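Local coordinates for protein myosin-I heavy chain (Dictyostelium discoideum, PDB 5EJY) that is an actin-based class VII motor with ATPase activity, involved in early phagocytosis and adhesion, of which this chain is the first MyTH4-FERM module of the tail, at residues D330-I335 with K372-D377; P187-L192 with K270-Q275; K241-T246 with N308-F313. One frame throughout, in Å; residues are numbered along the deposited sequence.

Interaction 1: D330-I335 with K372-D377; sequences DQDYQI and KNRFDD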
loop_
_atom_site.group_PDB
_atom_site.type_symbol
_atom_site.label_atom_id
_atom_site.label_comp_id
_atom_site.label_asym_id
_atom_site.label_seq_id
_atom_site.Cartn_x
_atom_site.Cartn_y
_atom_site.Cartn_z
ATOM N N ASP A 330 22.408 -14.602 -18.897
ATOM C CA ASP A 330 23.673 -14.399 -19.593
ATOM C C ASP A 330 24.784 -13.960 -18.635
ATOM O O ASP A 330 24.861 -12.787 -18.247
ATOM C CB ASP A 330 23.487 -13.364 -20.702
ATOM C CG ASP A 330 24.772 -13.070 -21.447
ATOM O OD1 ASP A 330 25.858 -13.406 -20.933
ATOM O OD2 ASP A 330 24.697 -12.488 -22.546
ATOM N N GLN A 331 25.654 -14.899 -18.269
ATOM C CA GLN A 331 26.713 -14.613 -17.305
ATOM C C GLN A 331 27.726 -13.602 -17.840
ATOM O O GLN A 331 28.214 -12.744 -17.092
ATOM C CB GLN A 331 27.437 -15.892 -16.899
ATOM C CG GLN A 331 26.606 -16.897 -16.122
ATOM C CD GLN A 331 27.321 -18.233 -16.022
ATOM O OE1 GLN A 331 28.057 -18.619 -16.932
ATOM N NE2 GLN A 331 27.125 -18.935 -14.910
ATOM N N ASP A 332 28.057 -13.712 -19.125
ATOM C CA ASP A 332 28.976 -12.761 -19.742
ATOM C C ASP A 332 28.455 -11.342 -19.549
ATOM O O ASP A 332 29.201 -10.441 -19.154
ATOM C CB ASP A 332 29.138 -13.029 -21.240
ATOM C CG ASP A 332 30.059 -14.208 -21.541
ATOM O OD1 ASP A 332 30.782 -14.684 -20.636
ATOM O OD2 ASP A 332 30.060 -14.647 -22.711
ATOM N N TYR A 333 27.176 -11.142 -19.848
ATOM C CA TYR A 333 26.581 -9.814 -19.714
ATOM C C TYR A 333 26.605 -9.334 -18.271
ATOM O O TYR A 333 27.012 -8.204 -17.991
ATOM C CB TYR A 333 25.148 -9.784 -20.232
ATOM C CG TYR A 333 24.518 -8.420 -20.073
ATOM C CD1 TYR A 333 23.823 -8.080 -18.916
ATOM C CD2 TYR A 333 24.638 -7.466 -21.071
ATOM C CE1 TYR A 333 23.257 -6.818 -18.765
ATOM C CE2 TYR A 333 24.079 -6.217 -20.938
ATOM C CZ TYR A 333 23.385 -5.895 -19.783
ATOM O OH TYR A 333 22.831 -4.642 -19.666
ATOM N N GLN A 334 26.168 -10.192 -17.354
ATOM C CA GLN A 334 26.145 -9.824 -15.947
ATOM C C GLN A 334 27.551 -9.452 -15.489
ATOM O O GLN A 334 27.752 -8.493 -14.731
ATOM C CB GLN A 334 25.560 -10.956 -15.107
ATOM C CG GLN A 334 24.091 -11.236 -15.432
ATOM C CD GLN A 334 23.587 -12.524 -14.809
ATOM O OE1 GLN A 334 24.334 -13.494 -14.668
ATOM N NE2 GLN A 334 22.310 -12.540 -14.430
ATOM N N ILE A 335 28.526 -10.205 -15.977
ATOM C CA ILE A 335 29.924 -9.941 -15.669
ATOM C C ILE A 335 30.337 -8.560 -16.141
ATOM O O ILE A 335 31.036 -7.842 -15.428
ATOM C CB ILE A 335 30.859 -10.984 -16.331
ATOM C CG1 ILE A 335 30.715 -12.333 -15.639
ATOM C CG2 ILE A 335 32.305 -10.534 -16.237
ATOM C CD1 ILE A 335 30.890 -12.241 -14.144
ATOM N N LYS A 372 30.477 -18.921 -8.183
ATOM C CA LYS A 372 30.765 -20.347 -8.089
ATOM C C LYS A 372 31.403 -20.906 -9.352
ATOM O O LYS A 372 32.258 -21.788 -9.286
ATOM C CB LYS A 372 29.489 -21.128 -7.763
ATOM C CG LYS A 372 29.691 -22.633 -7.664
ATOM N N ASN A 373 30.990 -20.390 -10.502
ATOM C CA ASN A 373 31.413 -20.966 -11.770
ATOM C C ASN A 373 32.308 -20.075 -12.621
ATOM O O ASN A 373 32.906 -20.545 -13.586
ATOM C CB ASN A 373 30.195 -21.411 -12.586
ATOM C CG ASN A 373 29.395 -22.496 -11.892
ATOM O OD1 ASN A 373 29.375 -22.580 -10.663
ATOM N ND2 ASN A 373 28.738 -23.341 -12.679
ATOM N N ARG A 374 32.406 -18.793 -12.282
ATOM C CA ARG A 374 33.211 -17.891 -13.105
ATOM C C ARG A 374 33.879 -16.757 -12.332
ATOM O O ARG A 374 34.176 -15.709 -12.903
ATOM C CB ARG A 374 32.378 -17.340 -14.270
ATOM C CG ARG A 374 31.700 -18.427 -15.103
ATOM C CD ARG A 374 31.108 -17.883 -16.383
ATOM N NE ARG A 374 32.126 -17.272 -17.231
ATOM C CZ ARG A 374 31.874 -16.724 -18.413
ATOM N NH1 ARG A 374 30.637 -16.715 -18.890
ATOM N NH2 ARG A 374 32.857 -16.186 -19.121
ATOM N N PHE A 375 34.121 -16.968 -11.040
ATOM C CA PHE A 375 34.835 -15.981 -10.238
ATOM C C PHE A 375 36.041 -15.443 -11.005
ATOM O O PHE A 375 36.141 -14.242 -11.253
ATOM C CB PHE A 375 35.278 -16.575 -8.897
ATOM N N ASP A 376 36.944 -16.338 -11.394
ATOM C CA ASP A 376 38.161 -15.939 -12.090
ATOM C C ASP A 376 37.873 -15.126 -13.343
ATOM O O ASP A 376 38.589 -14.172 -13.653
ATOM N N ASP A 377 36.827 -15.515 -14.064
ATOM C CA ASP A 377 36.389 -14.791 -15.251
ATOM C C ASP A 377 35.951 -13.373 -14.883
ATOM O O ASP A 377 36.095 -12.437 -15.674
ATOM C CB ASP A 377 35.216 -15.516 -15.904
ATOM C CG ASP A 377 35.574 -16.922 -16.356
ATOM O OD1 ASP A 377 36.279 -17.641 -15.608
ATOM O OD2 ASP A 377 35.140 -17.301 -17.466
#
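R374 and D332 form the salt bridge that joins the two segments. One carboxylate oxygen does the work: R374 NH1 reaches D332 OD1 at 2.7 Å, while NH2 makes a weak second bond to the same oxygen. The approach is tilted, with OD1 met from above its carboxylate plane and the carboxylate and guanidinium planes 70° apart. The other edge of the guanidinium is taken within its own segment. R374 NE and NH2 both converge side-on on D377 OD2, NE at 3.0 Å, so D377 can hold the group against rotation while it reaches D332. The bend at chi3 (60°) turns the guanidinium out of line with the extended start of the chain.

Van der Waals contact accompanies the charges. Q331 OE1 lies 3.2 Å from R374 CD, near the guanidinium plane, while its NE2 bonds to D369. Deeper in, I335 CG2 comes to 4.3 Å from D377 O, and the same isoleucine packs on I370 and F378.

Capping sets the helix start: D330 OD1 accepts from Y333 N at 2.8 Å in a nearly straight bond, placing Q331 and D332 in the first turn. R374 is itself the N-cap residue of helix 375-383. The arrangement is a surface salt-bridge network, D332-R374-D377, linking helix starts within the all-helical FERM central lobe.

Interaction 2: P187-L192 with K270-Q275; sequences PSVTEL and KVENLQ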
loop_
_atom_site.group_PDB
_atom_site.type_symbol
_atom_site.label_atom_id
_atom_site.label_comp_id
_atom_site.label_asym_id
_atom_site.label_seq_id
_atom_site.Cartn_x
_atom_site.Cartn_y
_atom_site.Cartn_z
ATOM N N PRO A 187 -7.384 -1.466 11.010
ATOM C CA PRO A 187 -6.076 -0.924 11.403
ATOM C C PRO A 187 -5.206 -1.903 12.202
ATOM O O PRO A 187 -5.699 -2.592 13.104
ATOM C CB PRO A 187 -6.458 0.264 12.289
ATOM C CG PRO A 187 -7.713 0.752 11.689
ATOM C CD PRO A 187 -8.459 -0.464 11.184
ATOM N N SER A 188 -3.924 -1.962 11.856
ATOM C CA SER A 188 -2.935 -2.696 12.645
ATOM C C SER A 188 -2.712 -1.985 13.972
ATOM O O SER A 188 -3.116 -0.834 14.143
ATOM C CB SER A 188 -1.598 -2.739 11.904
ATOM O OG SER A 188 -1.106 -1.433 11.687
ATOM N N VAL A 189 -2.037 -2.649 14.903
ATOM C CA VAL A 189 -1.685 -1.998 16.165
ATOM C C VAL A 189 -0.858 -0.721 15.969
ATOM O O VAL A 189 -1.043 0.269 16.677
ATOM C CB VAL A 189 -0.924 -2.950 17.108
ATOM C CG1 VAL A 189 -0.398 -2.177 18.328
ATOM C CG2 VAL A 189 -1.825 -4.090 17.534
ATOM N N THR A 190 0.061 -0.734 15.013
ATOM C CA THR A 190 0.893 0.445 14.789
ATOM C C THR A 190 0.048 1.646 14.369
ATOM O O THR A 190 0.278 2.775 14.812
ATOM C CB THR A 190 1.968 0.194 13.729
ATOM O OG1 THR A 190 2.727 -0.957 14.099
ATOM C CG2 THR A 190 2.898 1.389 13.643
ATOM N N GLU A 191 -0.934 1.403 13.510
ATOM C CA GLU A 191 -1.814 2.480 13.075
ATOM C C GLU A 191 -2.700 2.982 14.220
ATOM O O GLU A 191 -2.882 4.190 14.392
ATOM C CB GLU A 191 -2.664 2.016 11.881
ATOM C CG GLU A 191 -3.627 3.081 11.352
ATOM C CD GLU A 191 -4.548 2.546 10.260
ATOM O OE1 GLU A 191 -4.329 1.406 9.768
ATOM O OE2 GLU A 191 -5.490 3.265 9.878
ATOM N N LEU A 192 -3.254 2.056 14.999
ATOM C CA LEU A 192 -4.110 2.431 16.126
ATOM C C LEU A 192 -3.362 3.281 17.143
ATOM O O LEU A 192 -3.921 4.220 17.711
ATOM C CB LEU A 192 -4.700 1.187 16.812
ATOM C CG LEU A 192 -5.740 0.408 16.002
ATOM C CD1 LEU A 192 -6.033 -0.919 16.659
ATOM C CD2 LEU A 192 -7.020 1.228 15.860
ATOM N N LYS A 270 -1.978 -6.138 6.628
ATOM C CA LYS A 270 -1.633 -7.448 6.046
ATOM C C LYS A 270 -0.335 -7.996 6.614
ATOM O O LYS A 270 -0.191 -9.210 6.827
ATOM C CB LYS A 270 -1.527 -7.364 4.526
ATOM C CG LYS A 270 -2.826 -7.080 3.824
ATOM C CD LYS A 270 -2.861 -7.716 2.443
ATOM C CE LYS A 270 -1.538 -7.559 1.711
ATOM N NZ LYS A 270 -1.657 -7.961 0.271
ATOM N N VAL A 271 0.616 -7.098 6.840
ATOM C CA VAL A 271 1.899 -7.448 7.432
ATOM C C VAL A 271 1.707 -8.012 8.825
ATOM O O VAL A 271 2.266 -9.058 9.171
ATOM C CB VAL A 271 2.853 -6.238 7.471
ATOM C CG1 VAL A 271 4.118 -6.561 8.288
ATOM C CG2 VAL A 271 3.214 -5.820 6.060
ATOM N N GLU A 272 0.892 -7.332 9.617
ATOM C CA GLU A 272 0.564 -7.794 10.954
ATOM C C GLU A 272 -0.159 -9.147 10.886
ATOM O O GLU A 272 0.125 -10.046 11.683
ATOM C CB GLU A 272 -0.298 -6.752 11.668
ATOM C CG GLU A 272 -0.567 -7.056 13.128
ATOM C CD GLU A 272 -1.422 -5.991 13.795
ATOM O OE1 GLU A 272 -2.658 -6.022 13.630
ATOM O OE2 GLU A 272 -0.854 -5.122 14.482
ATOM N N ASN A 273 -1.079 -9.295 9.933
ATOM C CA ASN A 273 -1.800 -10.561 9.760
ATOM C C ASN A 273 -0.851 -11.732 9.456
ATOM O O ASN A 273 -0.995 -12.826 10.007
ATOM C CB ASN A 273 -2.844 -10.447 8.638
ATOM C CG ASN A 273 -3.997 -9.536 9.003
ATOM O OD1 ASN A 273 -4.236 -9.271 10.172
ATOM N ND2 ASN A 273 -4.729 -9.067 7.998
ATOM N N LEU A 274 0.114 -11.492 8.573
ATOM C CA LEU A 274 1.081 -12.518 8.190
ATOM C C LEU A 274 1.986 -12.875 9.370
ATOM O O LEU A 274 2.288 -14.046 9.595
ATOM C CB LEU A 274 1.926 -12.060 6.995
ATOM C CG LEU A 274 3.027 -13.035 6.545
ATOM C CD1 LEU A 274 2.424 -14.327 5.988
ATOM C CD2 LEU A 274 3.966 -12.397 5.524
ATOM N N GLN A 275 2.418 -11.865 10.118
ATOM C CA GLN A 275 3.233 -12.091 11.309
ATOM C C GLN A 275 2.514 -13.025 12.276
ATOM O O GLN A 275 3.130 -13.918 12.863
ATOM C CB GLN A 275 3.581 -10.772 12.007
ATOM C CG GLN A 275 4.592 -9.906 11.265
ATOM C CD GLN A 275 4.771 -8.535 11.913
ATOM N NE2 GLN A 275 5.922 -7.906 11.672
HETATM O O HOH W 1 1.175 -3.354 13.917
#
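E272 points its carboxylate at the start of helix 189-196, its side chain crossing that of V189 at about a right angle. With CG anti to the backbone N (chi1 -173°) and the chain extended beyond it, the glutamate spans the gap between the helices. OE2 receives V189 N at 2.8 Å with an angle of 165°, on its syn side and 21° out of the carboxylate plane. E272 OE2 also rests 3.4 Å from V189 CG2 and accepts from water 1 at 2.7 Å; that water in turn accepts from T190 N. The other oxygen, OE1, lies against S188 CA at 3.5 Å and forms a salt bridge with K89 of helix 81-97. S188 turns its hydroxyl the other way, into a weak N-cap bond from E191 N. A glutamine here would probably weaken the link by removing the negative charge that answers K89 and the helix start. Two successive first-turn amides are thus served by one carboxylate oxygen, directly and through water. The chemistry implies a polar joint between the MyTH4 and FERM parts, in which a FERM glutamate probably gains from the positive end of a MyTH4 helix dipole as well as from a lysine.

Interaction 3: K241-T246 with N308-F313; sequences KENGFT and NVENEF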
loop_
_atom_site.group_PDB
_atom_site.type_symbol
_atom_site.label_atom_id
_atom_site.label_comp_id
_atom_site.label_asym_id
_atom_site.label_seq_id
_atom_site.Cartn_x
_atom_site.Cartn_y
_atom_site.Cartn_z
ATOM N N LYS A 241 1.928 9.742 -12.018
ATOM C CA LYS A 241 1.264 9.308 -13.256
ATOM C C LYS A 241 2.125 9.653 -14.470
ATOM O O LYS A 241 2.040 8.990 -15.505
ATOM C CB LYS A 241 -0.141 9.918 -13.399
ATOM C CG LYS A 241 -1.119 9.522 -12.296
ATOM N N GLU A 242 2.950 10.693 -14.346
ATOM C CA GLU A 242 3.877 11.061 -15.415
ATOM C C GLU A 242 5.216 10.332 -15.347
ATOM O O GLU A 242 5.683 9.796 -16.352
ATOM C CB GLU A 242 4.117 12.573 -15.431
ATOM C CG GLU A 242 2.867 13.378 -15.702
ATOM C CD GLU A 242 3.163 14.841 -15.979
ATOM O OE1 GLU A 242 4.223 15.343 -15.529
ATOM O OE2 GLU A 242 2.329 15.484 -16.656
ATOM N N ASN A 243 5.834 10.304 -14.169
ATOM C CA ASN A 243 7.139 9.663 -14.032
ATOM C C ASN A 243 7.060 8.131 -13.994
ATOM O O ASN A 243 8.063 7.453 -14.179
ATOM C CB ASN A 243 7.944 10.220 -12.838
ATOM C CG ASN A 243 7.314 9.897 -11.486
ATOM O OD1 ASN A 243 6.790 8.802 -11.272
ATOM N ND2 ASN A 243 7.390 10.848 -10.553
ATOM N N GLY A 244 5.867 7.599 -13.742
ATOM C CA GLY A 244 5.632 6.161 -13.824
ATOM C C GLY A 244 6.061 5.334 -12.625
ATOM O O GLY A 244 6.007 4.102 -12.668
ATOM N N PHE A 245 6.476 5.998 -11.549
ATOM C CA PHE A 245 6.866 5.296 -10.322
ATOM C C PHE A 245 5.651 4.984 -9.450
ATOM O O PHE A 245 4.666 5.715 -9.473
ATOM C CB PHE A 245 7.847 6.146 -9.495
ATOM C CG PHE A 245 9.284 6.090 -9.974
ATOM C CD1 PHE A 245 9.641 6.616 -11.206
ATOM C CD2 PHE A 245 10.274 5.532 -9.172
ATOM C CE1 PHE A 245 10.957 6.606 -11.627
ATOM C CE2 PHE A 245 11.602 5.502 -9.590
ATOM C CZ PHE A 245 11.944 6.044 -10.819
ATOM N N THR A 246 5.720 3.894 -8.691
ATOM C CA THR A 246 4.688 3.580 -7.701
ATOM C C THR A 246 5.377 2.943 -6.518
ATOM O O THR A 246 6.568 2.644 -6.572
ATOM C CB THR A 246 3.609 2.573 -8.213
ATOM O OG1 THR A 246 4.176 1.252 -8.341
ATOM C CG2 THR A 246 3.026 3.024 -9.557
ATOM N N ASN A 308 16.715 13.286 -14.574
ATOM C CA ASN A 308 17.959 12.634 -14.173
ATOM C C ASN A 308 17.895 11.861 -12.850
ATOM O O ASN A 308 18.494 10.786 -12.730
ATOM C CB ASN A 308 19.124 13.634 -14.155
ATOM C CG ASN A 308 19.512 14.120 -15.551
ATOM O OD1 ASN A 308 19.478 13.363 -16.520
ATOM N ND2 ASN A 308 19.875 15.395 -15.655
ATOM N N VAL A 309 17.198 12.396 -11.847
ATOM C CA VAL A 309 17.016 11.641 -10.602
ATOM C C VAL A 309 16.212 10.362 -10.876
ATOM O O VAL A 309 16.536 9.293 -10.358
ATOM C CB VAL A 309 16.295 12.458 -9.508
ATOM C CG1 VAL A 309 15.958 11.568 -8.325
ATOM C CG2 VAL A 309 17.161 13.637 -9.054
ATOM N N GLU A 310 15.182 10.485 -11.700
ATOM C CA GLU A 310 14.365 9.337 -12.079
ATOM C C GLU A 310 15.211 8.260 -12.745
ATOM O O GLU A 310 15.095 7.074 -12.426
ATOM C CB GLU A 310 13.267 9.771 -13.043
ATOM C CG GLU A 310 12.324 10.839 -12.479
ATOM C CD GLU A 310 11.348 11.342 -13.510
ATOM O OE1 GLU A 310 11.287 10.745 -14.608
ATOM O OE2 GLU A 310 10.628 12.329 -13.227
ATOM N N ASN A 311 16.054 8.679 -13.681
ATOM C CA ASN A 311 16.840 7.727 -14.462
ATOM C C ASN A 311 17.856 6.977 -13.604
ATOM O O ASN A 311 18.063 5.790 -13.800
ATOM C CB ASN A 311 17.498 8.404 -15.674
ATOM C CG ASN A 311 16.481 8.842 -16.717
ATOM O OD1 ASN A 311 15.335 8.396 -16.710
ATOM N ND2 ASN A 311 16.896 9.711 -17.620
ATOM N N GLU A 312 18.467 7.659 -12.637
ATOM C CA GLU A 312 19.389 6.996 -11.702
ATOM C C GLU A 312 18.694 5.943 -10.840
ATOM O O GLU A 312 19.232 4.850 -10.632
ATOM C CB GLU A 312 20.092 8.018 -10.797
ATOM C CG GLU A 312 20.891 9.065 -11.555
ATOM C CD GLU A 312 22.143 8.503 -12.219
ATOM O OE1 GLU A 312 22.653 7.451 -11.770
ATOM O OE2 GLU A 312 22.616 9.119 -13.200
ATOM N N PHE A 313 17.508 6.263 -10.317
ATOM C CA PHE A 313 16.748 5.256 -9.580
ATOM C C PHE A 313 16.516 4.064 -10.516
ATOM O O PHE A 313 16.705 2.899 -10.137
ATOM C CB PHE A 313 15.395 5.813 -9.094
ATOM C CG PHE A 313 15.462 6.559 -7.766
ATOM C CD1 PHE A 313 16.324 6.159 -6.762
ATOM C CD2 PHE A 313 14.623 7.651 -7.525
ATOM C CE1 PHE A 313 16.371 6.849 -5.540
ATOM C CE2 PHE A 313 14.658 8.332 -6.316
ATOM C CZ PHE A 313 15.533 7.932 -5.322
HETATM O O HOH W 2 10.731 8.105 -14.760
#
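F245 directs the far end of its ring at helix 304-322, where E310 and F313 receive it. F245 CE2 sits 3.8 Å from F313 CB and F245 CZ is 3.7 Å from E310 O, both partners lying near the ring plane, so the phenylalanine meets the helix with its edge. Its CE1 also brushes E310 CB. The two phenylalanine side chains cross at about a right angle, and it is the CB of F313 rather than its ring that does the touching. Beside them the E310 carboxylate lies over N243, OE2 reaching N243 CB at 3.4 Å. Water 2 lies between these residues, 2.7 Å from E310 OE1 and 2.8 Å from N243 O, near the plane of the F245 ring at its edge.

The next shell fixes these groups. E310 OE1 forms a salt bridge with R237, which probably offsets the charge of this buried carboxylate. CG of N243 stands between the backbone N and the carbonyl carbon (chi1 66°), which brings OD1 round to accept from F245 N at 2.8 Å, in the carbonyl plane and with an angle of 167° at the hydrogen: an Asx turn. Its ND2 bonds to R237 O and S231 OG, holding the amide by its other end. G244, with positive phi, leads from helix 240-243 into strand 245-251, its backbone bonded to K292 and L293. The ring of F245 also meets that of F289, their planes about 45° apart. Taken together, this is an Asx turn at a helix-to-strand junction of the ubiquitin-like FERM lobe, packed against the first long helix of the central lobe.

Along the chain, interactions 2 and 3 interleave: 187-192, 241-246, 270-275, then 308-313; interaction 1 follows. Centres of 2 and 3 lie 30 Å apart, as do those of 1 and 3, while those of 1 and 2 are 42 Å apart; none touches another. The ubiquitin-like lobe takes part in both 2 and 3, giving helix 264-277 to interaction 2, where it meets MyTH4, and the start of strand 245-251 to interaction 3, where it meets the central lobe. Helix 304-322 of interaction 3 is followed by helix 331-346 of interaction 1, inside the helical lobe. The series thus runs from the MyTH4-FERM junction through an interlobe interface to one lobe's outer surface.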